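Local atomic coordinates of phosphatase (PDB entry 1T71), a protein that probably hydrolyses phosphate esters, perhaps 2',3'-cyclic nucleotides, at a two-iron centre of the calcineurin-like phosphoesterase type. Residues A[43-46]-A[50-53]; A[71-76]-A[82-87]. All blocks are in the same frame, centred on the assembly; numbering follows the deposited sequence.

Interaction 1: A[43-46]-A[50-53]; sequences ENTT and GLSL. With FE (Fe (III) ion), chain B; FE (Fe (III) ion), chain C.
Glu43 and Gly50 meet through their backbones: Gly50 N gives its hydrogen to Glu43 O at 2.8 Å, approaching from above the carbonyl plane. Gly50 then accepts in turn, its O taking the hydrogen of Thr46 N at 2.8 Å in a nearly straight bond (174°). Both polar atoms of the glycine are thus used inside the loop, and its positive phi of 78° suits a residue without a side chain. Further along, Ser52 N donates to Thr46 OG1 at 2.9 Å. That hydroxyl stands beside its own backbone N (chi1 -54°) and is also hydrogen-bonded to His55 ND1, while Ser52 OG caps His55 N at the start of helix 53-62. Thr45 OG1 is satisfied by Ala42 O, leaving its methyl CG2 to pack on Leu51 CD1 at 3.6 Å.

The carboxylate of Glu43 is taken up by the metal site. Its OE1 bridges the two irons, 2.2 Å from each, and OE2 accepts from His72 N; Asn44 ND2 is modelled 2.1 Å from the chain B iron, whose ligands include Asp12. With these donors and acceptors paired, the loop probably holds a bridging carboxylate whose charge helps balance the two ferric ions.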
ATOM      1  N   GLU A  43      -2.762   0.890  -5.714  1.00 23.08           N
ATOM      2  CA  GLU A  43      -2.825  -0.112  -6.772  1.00 24.04           C
ATOM      3  C   GLU A  43      -4.198  -0.640  -7.195  1.00 24.86           C
ATOM      4  O   GLU A  43      -4.310  -1.243  -8.261  1.00 27.39           O
ATOM      5  CB  GLU A  43      -1.931  -1.303  -6.421  1.00 21.32           C
ATOM      6  CG  GLU A  43      -2.588  -2.325  -5.523  1.00 19.97           C
ATOM      7  CD  GLU A  43      -2.282  -3.740  -5.960  1.00 23.09           C
ATOM      8  OE1 GLU A  43      -2.890  -4.665  -5.396  1.00 20.15           O
ATOM      9  OE2 GLU A  43      -1.438  -3.925  -6.869  1.00 24.04           O
ATOM     10  N   ASN A  44      -5.230  -0.442  -6.374  1.00 22.82           N
ATOM     11  CA  ASN A  44      -6.581  -0.919  -6.704  1.00 21.53           C
ATOM     12  C   ASN A  44      -7.587   0.225  -6.856  1.00 22.10           C
ATOM     13  O   ASN A  44      -8.793  -0.003  -6.906  1.00 18.70           O
ATOM     14  CB  ASN A  44      -7.091  -1.857  -5.604  1.00 23.44           C
ATOM     15  CG  ASN A  44      -6.312  -3.161  -5.530  1.00 24.72           C
ATOM     16  OD1 ASN A  44      -6.462  -4.036  -6.382  1.00 26.34           O
ATOM     17  ND2 ASN A  44      -5.474  -3.291  -4.516  1.00 20.64           N
ATOM     18  N   THR A  45      -7.092   1.455  -6.931  1.00 24.69           N
ATOM     19  CA  THR A  45      -7.959   2.617  -7.015  1.00 23.77           C
ATOM     20  C   THR A  45      -9.072   2.628  -8.064  1.00 25.01           C
ATOM     21  O   THR A  45     -10.245   2.771  -7.716  1.00 26.86           O
ATOM     22  CB  THR A  45      -7.127   3.904  -7.174  1.00 19.69           C
ATOM     23  OG1 THR A  45      -6.219   4.028  -6.071  1.00 19.13           O
ATOM     24  CG2 THR A  45      -8.043   5.123  -7.203  1.00 13.67           C
ATOM     25  N   THR A  46      -8.715   2.480  -9.336  1.00 22.69           N
ATOM     26  CA  THR A  46      -9.688   2.529 -10.426  1.00 23.24           C
ATOM     27  C   THR A  46     -10.328   1.181 -10.782  1.00 24.19           C
ATOM     28  O   THR A  46      -9.685   0.302 -11.362  1.00 23.02           O
ATOM     29  CB  THR A  46      -9.019   3.132 -11.668  1.00 28.30           C
ATOM     30  OG1 THR A  46      -8.443   4.398 -11.311  1.00 28.57           O
ATOM     31  CG2 THR A  46     -10.029   3.325 -12.800  1.00 27.21           C
ATOM     32  N   GLY A  50      -5.359  -0.655 -10.778  1.00 21.53           N
ATOM     33  CA  GLY A  50      -4.665   0.462 -11.386  1.00 22.84           C
ATOM     34  C   GLY A  50      -5.164   1.826 -10.960  1.00 23.58           C
ATOM     35  O   GLY A  50      -6.047   1.945 -10.100  1.00 20.64           O
ATOM     36  N   LEU A  51      -4.612   2.860 -11.587  1.00 24.52           N
ATOM     37  CA  LEU A  51      -4.962   4.235 -11.250  1.00 24.09           C
ATOM     38  C   LEU A  51      -5.097   5.130 -12.482  1.00 24.83           C
ATOM     39  O   LEU A  51      -4.145   5.285 -13.250  1.00 26.22           O
ATOM     40  CB  LEU A  51      -3.886   4.796 -10.315  1.00 18.66           C
ATOM     41  CG  LEU A  51      -3.956   6.233  -9.794  1.00 19.46           C
ATOM     42  CD1 LEU A  51      -5.166   6.414  -8.886  1.00 19.56           C
ATOM     43  CD2 LEU A  51      -2.664   6.537  -9.040  1.00 17.98           C
ATOM     44  N   SER A  52      -6.279   5.712 -12.667  1.00 21.74           N
ATOM     45  CA  SER A  52      -6.529   6.614 -13.791  1.00 24.01           C
ATOM     46  C   SER A  52      -5.967   7.987 -13.424  1.00 23.87           C
ATOM     47  O   SER A  52      -5.697   8.251 -12.252  1.00 23.13           O
ATOM     48  CB  SER A  52      -8.038   6.740 -14.053  1.00 25.30           C
ATOM     49  OG  SER A  52      -8.685   7.402 -12.973  1.00 24.17           O
ATOM     50  N   LEU A  53      -5.793   8.858 -14.416  1.00 26.70           N
ATOM     51  CA  LEU A  53      -5.273  10.202 -14.159  1.00 27.12           C
ATOM     52  C   LEU A  53      -6.294  10.914 -13.287  1.00 26.94           C
ATOM     53  O   LEU A  53      -5.948  11.601 -12.327  1.00 26.94           O
ATOM     54  CB  LEU A  53      -5.114  10.980 -15.467  1.00 33.08           C
ATOM     55  CG  LEU A  53      -4.081  12.112 -15.558  1.00 35.46           C
ATOM     56  CD1 LEU A  53      -4.696  13.245 -16.366  1.00 36.87           C
ATOM     57  CD2 LEU A  53      -3.653  12.607 -14.187  1.00 34.67           C
TER
HETATM   58 FE    FE B 301      -4.214  -4.773  -3.674  1.00 24.94          FE
HETATM   59 FE    FE C 302      -1.918  -6.598  -4.876  1.00 27.01          FE

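Interaction 2: A[71-76]-A[82-87]; sequences NHTWFQ and VVINKK. With FE (Fe (III) ion), chain C.
Ile84 reaches Thr73 and Trp74 with a single methyl, CD1, in the metal-binding loop region of a calcineurin-like metallophosphoesterase. Residues 71-76 belong to the loop after strand 66-68, whose sequence Gly-Asn-His is the family's metal-site signature; residues 82-87 lead out of the short helix 80-83 through a type I turn closed by Lys86 N to Val83 O.

The isoleucine is fully extended. CG1 lies opposite the backbone N (chi1 159°) and chi2 is also trans, which carries CD1 across a gap that at the backbone is 8.1 Å between Thr73 CA and Ile84 CA. The longer branch of this beta-branched side chain, CG1 to CD1, spans the distance. Its tip comes to 4.0 Å from Thr73 CG2, the two side chains crossing at about a right angle. Thr73 can offer a methyl here because its hydroxyl is turned back to bond with Gly70 O, so one residue serves both the turn and the apolar contact.

Trp74 folds its indole back over its neighbour, with Thr73 CB 3.4 Å above the centre of the ring. Other aromatic rings also surround it: Phe101 stacks on it, and Phe99 meets it edge-to-face. A wide, flat side chain suits such a buried aromatic setting, but there is a cost, for the indole NE1 is buried here and has no hydrogen-bonding partner in the model.

Two residues before Thr73, Asn71 binds the chain C iron through OD1, and His72, the probable proton donor, follows it. The apolar contact thus joins the iron-binding loop to the end of helix 80-83. Ile84 CD1 approaches the pyrrole part of the indole obliquely, 3.5 Å from Trp74 NE1 and 4.1 Å from Trp74 CD1.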
ATOM      1  N   ASN A  71       0.997  -5.100  -7.894  1.00 21.17           N
ATOM      2  CA  ASN A  71       0.894  -5.949  -9.069  1.00 22.13           C
ATOM      3  C   ASN A  71      -0.061  -5.448 -10.142  1.00 22.13           C
ATOM      4  O   ASN A  71       0.058  -5.835 -11.295  1.00 24.83           O
ATOM      5  CB  ASN A  71       0.549  -7.389  -8.662  1.00 22.20           C
ATOM      6  CG  ASN A  71      -0.649  -7.469  -7.745  1.00 25.13           C
ATOM      7  OD1 ASN A  71      -0.681  -6.839  -6.692  1.00 25.45           O
ATOM      8  ND2 ASN A  71      -1.642  -8.258  -8.138  1.00 26.56           N
ATOM      9  N   HIS A  72      -0.990  -4.573  -9.777  1.00 24.69           N
ATOM     10  CA  HIS A  72      -1.932  -4.037 -10.750  1.00 24.97           C
ATOM     11  C   HIS A  72      -1.557  -2.625 -11.182  1.00 25.54           C
ATOM     12  O   HIS A  72      -2.390  -1.869 -11.676  1.00 25.14           O
ATOM     13  CB  HIS A  72      -3.344  -4.057 -10.169  1.00 21.44           C
ATOM     14  CG  HIS A  72      -3.951  -5.424 -10.137  1.00 24.25           C
ATOM     15  ND1 HIS A  72      -4.464  -5.988  -8.987  1.00 26.31           N
ATOM     16  CD2 HIS A  72      -4.123  -6.342 -11.118  1.00 23.26           C
ATOM     17  CE1 HIS A  72      -4.924  -7.196  -9.263  1.00 28.52           C
ATOM     18  NE2 HIS A  72      -4.730  -7.433 -10.549  1.00 27.87           N
ATOM     19  N   THR A  73      -0.286  -2.285 -10.999  1.00 24.09           N
ATOM     20  CA  THR A  73       0.222  -0.966 -11.359  1.00 25.64           C
ATOM     21  C   THR A  73      -0.103  -0.516 -12.794  1.00 26.09           C
ATOM     22  O   THR A  73      -0.437   0.643 -13.034  1.00 26.49           O
ATOM     23  CB  THR A  73       1.775  -0.904 -11.202  1.00 24.00           C
ATOM     24  OG1 THR A  73       2.145  -1.134  -9.831  1.00 22.66           O
ATOM     25  CG2 THR A  73       2.306   0.461 -11.658  1.00 23.66           C
ATOM     26  N   TRP A  74      -0.028  -1.438 -13.743  1.00 24.83           N
ATOM     27  CA  TRP A  74      -0.209  -1.086 -15.147  1.00 25.56           C
ATOM     28  C   TRP A  74      -1.541  -1.399 -15.813  1.00 26.19           C
ATOM     29  O   TRP A  74      -1.628  -1.414 -17.043  1.00 27.40           O
ATOM     30  CB  TRP A  74       0.930  -1.736 -15.938  1.00 23.67           C
ATOM     31  CG  TRP A  74       2.267  -1.519 -15.275  1.00 24.87           C
ATOM     32  CD1 TRP A  74       3.132  -0.477 -15.482  1.00 24.82           C
ATOM     33  CD2 TRP A  74       2.845  -2.317 -14.229  1.00 25.07           C
ATOM     34  NE1 TRP A  74       4.206  -0.576 -14.628  1.00 23.37           N
ATOM     35  CE2 TRP A  74       4.054  -1.692 -13.847  1.00 24.05           C
ATOM     36  CE3 TRP A  74       2.454  -3.494 -13.575  1.00 23.42           C
ATOM     37  CZ2 TRP A  74       4.877  -2.206 -12.837  1.00 23.86           C
ATOM     38  CZ3 TRP A  74       3.274  -4.008 -12.572  1.00 22.26           C
ATOM     39  CH2 TRP A  74       4.471  -3.361 -12.213  1.00 23.88           C
ATOM     40  N   PHE A  75      -2.587  -1.612 -15.028  1.00 24.20           N
ATOM     41  CA  PHE A  75      -3.861  -1.952 -15.632  1.00 24.32           C
ATOM     42  C   PHE A  75      -4.614  -0.845 -16.376  1.00 24.22           C
ATOM     43  O   PHE A  75      -5.257  -1.125 -17.385  1.00 23.55           O
ATOM     44  CB  PHE A  75      -4.777  -2.607 -14.604  1.00 24.29           C
ATOM     45  CG  PHE A  75      -5.906  -3.365 -15.223  1.00 25.45           C
ATOM     46  CD1 PHE A  75      -7.168  -2.795 -15.334  1.00 25.58           C
ATOM     47  CD2 PHE A  75      -5.692  -4.638 -15.745  1.00 25.83           C
ATOM     48  CE1 PHE A  75      -8.202  -3.485 -15.953  1.00 27.36           C
ATOM     49  CE2 PHE A  75      -6.720  -5.334 -16.367  1.00 27.90           C
ATOM     50  CZ  PHE A  75      -7.977  -4.756 -16.473  1.00 27.60           C
ATOM     51  N   GLN A  76      -4.552   0.396 -15.898  1.00 23.29           N
ATOM     52  CA  GLN A  76      -5.243   1.484 -16.586  1.00 24.51           C
ATOM     53  C   GLN A  76      -4.355   2.022 -17.718  1.00 26.46           C
ATOM     54  O   GLN A  76      -3.705   3.064 -17.585  1.00 25.87           O
ATOM     55  CB  GLN A  76      -5.606   2.593 -15.590  1.00 25.44           C
ATOM     56  CG  GLN A  76      -6.553   2.119 -14.475  1.00 24.66           C
ATOM     57  CD  GLN A  76      -7.897   1.620 -14.999  1.00 25.73           C
ATOM     58  OE1 GLN A  76      -8.545   0.760 -14.384  1.00 26.69           O
ATOM     59  NE2 GLN A  76      -8.329   2.167 -16.125  1.00 19.93           N
ATOM     60  N   VAL A  82       1.283   8.781 -18.459  1.00 31.95           N
ATOM     61  CA  VAL A  82       1.218  10.002 -17.673  1.00 31.66           C
ATOM     62  C   VAL A  82       1.152   9.781 -16.159  1.00 31.35           C
ATOM     63  O   VAL A  82       1.822  10.480 -15.403  1.00 32.61           O
ATOM     64  CB  VAL A  82       0.013  10.866 -18.111  1.00 33.95           C
ATOM     65  CG1 VAL A  82      -0.169  12.042 -17.158  1.00 33.97           C
ATOM     66  CG2 VAL A  82       0.242  11.379 -19.538  1.00 34.73           C
ATOM     67  N   VAL A  83       0.358   8.818 -15.711  1.00 29.65           N
ATOM     68  CA  VAL A  83       0.229   8.574 -14.274  1.00 29.81           C
ATOM     69  C   VAL A  83       1.484   8.033 -13.591  1.00 29.71           C
ATOM     70  O   VAL A  83       2.014   8.650 -12.661  1.00 27.89           O
ATOM     71  CB  VAL A  83      -0.953   7.617 -13.976  1.00 25.39           C
ATOM     72  CG1 VAL A  83      -1.017   7.293 -12.483  1.00 23.87           C
ATOM     73  CG2 VAL A  83      -2.259   8.262 -14.418  1.00 23.54           C
ATOM     74  N   ILE A  84       1.971   6.886 -14.041  1.00 24.90           N
ATOM     75  CA  ILE A  84       3.142   6.313 -13.399  1.00 27.25           C
ATOM     76  C   ILE A  84       4.432   7.118 -13.615  1.00 26.71           C
ATOM     77  O   ILE A  84       5.462   6.844 -12.999  1.00 22.83           O
ATOM     78  CB  ILE A  84       3.274   4.798 -13.768  1.00 45.02           C
ATOM     79  CG1 ILE A  84       4.696   4.295 -13.558  1.00 46.73           C
ATOM     80  CG2 ILE A  84       2.773   4.557 -15.151  1.00 46.23           C
ATOM     81  CD1 ILE A  84       4.814   2.797 -13.739  1.00 50.64           C
ATOM     82  N   ASN A  85       4.359   8.145 -14.458  1.00 31.25           N
ATOM     83  CA  ASN A  85       5.508   9.016 -14.685  1.00 31.63           C
ATOM     84  C   ASN A  85       5.452  10.178 -13.687  1.00 31.00           C
ATOM     85  O   ASN A  85       6.361  11.001 -13.635  1.00 30.47           O
ATOM     86  CB  ASN A  85       5.504   9.563 -16.116  1.00 36.86           C
ATOM     87  CG  ASN A  85       6.553   8.908 -16.997  1.00 38.16           C
ATOM     88  OD1 ASN A  85       6.417   8.874 -18.222  1.00 41.47           O
ATOM     89  ND2 ASN A  85       7.610   8.392 -16.378  1.00 34.91           N
ATOM     90  N   LYS A  86       4.378  10.242 -12.899  1.00 31.54           N
ATOM     91  CA  LYS A  86       4.231  11.307 -11.909  1.00 32.02           C
ATOM     92  C   LYS A  86       5.380  11.254 -10.906  1.00 32.08           C
ATOM     93  O   LYS A  86       5.723  10.191 -10.393  1.00 31.23           O
ATOM     94  CB  LYS A  86       2.888  11.196 -11.181  1.00 27.86           C
ATOM     95  CG  LYS A  86       1.684  11.540 -12.051  1.00 29.14           C
ATOM     96  CD  LYS A  86       1.702  12.995 -12.547  1.00 32.79           C
ATOM     97  CE  LYS A  86       0.416  13.334 -13.295  1.00 33.17           C
ATOM     98  NZ  LYS A  86       0.321  14.746 -13.753  1.00 34.42           N
ATOM     99  N   LYS A  87       5.951  12.419 -10.621  1.00 28.31           N
ATOM    100  CA  LYS A  87       7.090  12.549  -9.714  1.00 29.79           C
ATOM    101  C   LYS A  87       6.911  12.044  -8.279  1.00 28.27           C
ATOM    102  O   LYS A  87       7.886  11.666  -7.635  1.00 27.04           O
ATOM    103  CB  LYS A  87       7.552  14.014  -9.673  1.00 50.94           C
ATOM    104  CG  LYS A  87       6.868  14.924 -10.699  1.00 55.99           C
ATOM    105  CD  LYS A  87       5.386  15.145 -10.357  1.00 55.40           C
ATOM    106  CE  LYS A  87       4.601  15.673 -11.544  1.00 50.27           C
ATOM    107  NZ  LYS A  87       4.666  14.733 -12.687  1.00 55.86           N
TER
HETATM  108 FE    FE C 302      -1.918  -6.598  -4.876  1.00 27.01          FE

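Following the chain from its N terminus, strand 37-41 ends just before interaction 1, which closes a tight loop over three intervening residues and hands the chain to helix 53-62. Strand 66-68 comes next, and interaction 2 closes a slightly longer loop that includes the start of helix 80-83, ahead of strand 89-90. The two contacts are consecutive; they neither nest nor cross. Each follows a strand of the same mixed sheet, and their centres lie about 8 Å apart. They are joined, among other contacts, by the packing of Gln76 on Thr46 and by the chain C iron, which residues 43 and 71 share and to which His183, just after strand 178-182 of the second mixed sheet, also binds.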